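Local atomic coordinates of MutT/nudix family protein (PDB entry 2FML), a protein that belongs to the MutT/nudix family and, combining a Nudix domain with an NrtR-like winged helix, may act as a DNA-binding regulator, though its function is unknown. Residues 49-54 and 222-226. Residues are numbered along the deposited sequence; the frame is centred on the assembly and turned at random.
Sequences YNKEAD and KVFAK
One face of the Tyr49 ring lies against Val223, whose CG2 sits almost exactly above the centre, 3.9 Å from the ring centroid and 5° off its normal, a CH-pi contact. At the ring's edge, CG of Lys226 lies 4.1 Å from CE1 of Tyr49, while CB of Lys222 borders the hydroxyl. In the ring plane, the hydroxyl OH of Tyr49 donates a very short hydrogen bond of 2.5 Å to OD1 of Asp54, bridging the hairpin turn between strands 39-50 and 55-63. With CG anti to the backbone N (chi1 170°), Tyr49 extends its ring to helix 217-228.

The Asp54 carboxylate enters between two lysines one helical turn apart. The extended chain of Lys222 crosses it at about a right angle, bringing CD to 3.5 Å from OD2 of Asp54. Lys226 instead bends sharply at chi2 and chi3, which lays its CE 3.3 Å from the backbone O of Asp54. Neither ammonium group forms a salt bridge with OD2; a water donates to both Asp54 OD2 and Lys222 O, linking turn and helix. Across the turn, Ala53 N donates to Asn50 OD1 in an Asx motif, and Lys51 forms a salt bridge with Glu219, earlier on the same helix.

The hairpin of the Nudix domain thus meets the winged-helix domain through an aromatic face, lysine methylenes and a water bridge. The tyrosine hydroxyl, the water and the two nearby positive charges would all be expected to favour an ionised Asp54.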
# COMPACT_ATOMS: atom_id res chain seq x y z
N TYR A 49 -16.08 17.16 2.31
CA TYR A 49 -17.42 17.21 1.83
C TYR A 49 -18.12 18.47 2.34
O TYR A 49 -18.16 18.69 3.53
CB TYR A 49 -18.12 15.93 2.27
CG TYR A 49 -19.62 15.87 2.08
CD1 TYR A 49 -20.18 15.46 0.87
CD2 TYR A 49 -20.47 16.14 3.16
CE1 TYR A 49 -21.59 15.38 0.75
CE2 TYR A 49 -21.84 16.07 3.04
CZ TYR A 49 -22.40 15.71 1.84
OH TYR A 49 -23.77 15.64 1.80
N ASN A 50 -18.63 19.31 1.42
CA ASN A 50 -19.53 20.41 1.79
C ASN A 50 -21.01 19.97 2.00
O ASN A 50 -21.64 19.58 1.04
CB ASN A 50 -19.44 21.51 0.71
CG ASN A 50 -20.06 22.82 1.17
OD1 ASN A 50 -21.29 22.94 1.32
ND2 ASN A 50 -19.20 23.80 1.43
N LYS A 51 -21.58 20.06 3.22
CA LYS A 51 -22.96 19.57 3.49
C LYS A 51 -24.07 20.37 2.82
O LYS A 51 -25.06 19.81 2.36
CB LYS A 51 -23.32 19.55 4.99
CG LYS A 51 -22.51 18.60 5.88
CD LYS A 51 -22.10 19.31 7.19
CE LYS A 51 -23.25 19.48 8.17
NZ LYS A 51 -23.30 18.40 9.22
N GLU A 52 -23.93 21.68 2.81
CA GLU A 52 -24.99 22.54 2.30
C GLU A 52 -25.12 22.29 0.81
O GLU A 52 -26.22 22.13 0.30
CB GLU A 52 -24.73 24.03 2.65
CG GLU A 52 -24.22 24.29 4.12
CD GLU A 52 -22.67 24.01 4.29
OE1 GLU A 52 -21.84 24.84 3.81
OE2 GLU A 52 -22.29 22.97 4.88
N ALA A 53 -23.97 22.17 0.15
CA ALA A 53 -23.89 21.95 -1.28
C ALA A 53 -24.11 20.50 -1.69
O ALA A 53 -24.42 20.23 -2.86
CB ALA A 53 -22.56 22.42 -1.78
N ASP A 54 -23.94 19.58 -0.74
CA ASP A 54 -23.84 18.13 -0.99
C ASP A 54 -22.70 17.82 -1.97
O ASP A 54 -22.86 17.08 -2.93
CB ASP A 54 -25.21 17.54 -1.43
CG ASP A 54 -25.37 16.04 -1.06
OD1 ASP A 54 -24.40 15.40 -0.59
OD2 ASP A 54 -26.48 15.50 -1.21
N LYS A 222 -25.98 10.31 2.26
CA LYS A 222 -25.64 11.35 1.23
C LYS A 222 -24.18 11.31 0.80
O LYS A 222 -23.85 11.55 -0.35
CB LYS A 222 -26.02 12.75 1.73
CG LYS A 222 -27.57 13.01 1.88
CD LYS A 222 -27.91 14.51 1.79
CE LYS A 222 -29.38 14.84 2.03
NZ LYS A 222 -29.61 16.32 1.79
N VAL A 223 -23.29 11.00 1.75
CA VAL A 223 -21.89 10.78 1.46
C VAL A 223 -21.72 9.49 0.66
O VAL A 223 -21.14 9.51 -0.42
CB VAL A 223 -21.06 10.77 2.74
CG1 VAL A 223 -19.65 10.27 2.42
CG2 VAL A 223 -21.03 12.15 3.36
N PHE A 224 -22.24 8.38 1.17
CA PHE A 224 -22.25 7.14 0.42
C PHE A 224 -22.81 7.26 -1.01
O PHE A 224 -22.27 6.66 -1.93
CB PHE A 224 -23.05 6.09 1.18
CG PHE A 224 -22.22 5.22 2.06
CD1 PHE A 224 -21.46 5.78 3.11
CD2 PHE A 224 -22.19 3.83 1.86
CE1 PHE A 224 -20.67 4.96 3.93
CE2 PHE A 224 -21.43 3.00 2.68
CZ PHE A 224 -20.66 3.58 3.73
N ALA A 225 -23.88 8.03 -1.21
CA ALA A 225 -24.46 8.16 -2.55
C ALA A 225 -23.54 8.98 -3.49
O ALA A 225 -23.49 8.70 -4.69
CB ALA A 225 -25.88 8.72 -2.49
N LYS A 226 -22.84 10.00 -2.95
CA LYS A 226 -21.86 10.77 -3.75
C LYS A 226 -20.72 9.86 -4.30
O LYS A 226 -20.26 10.03 -5.43
CB LYS A 226 -21.22 11.99 -3.01
CG LYS A 226 -22.14 13.22 -2.69
CD LYS A 226 -23.38 13.34 -3.56
CE LYS A 226 -23.27 14.32 -4.72
NZ LYS A 226 -24.66 14.73 -5.26
O HOH W 1 -26.20 12.63 -2.03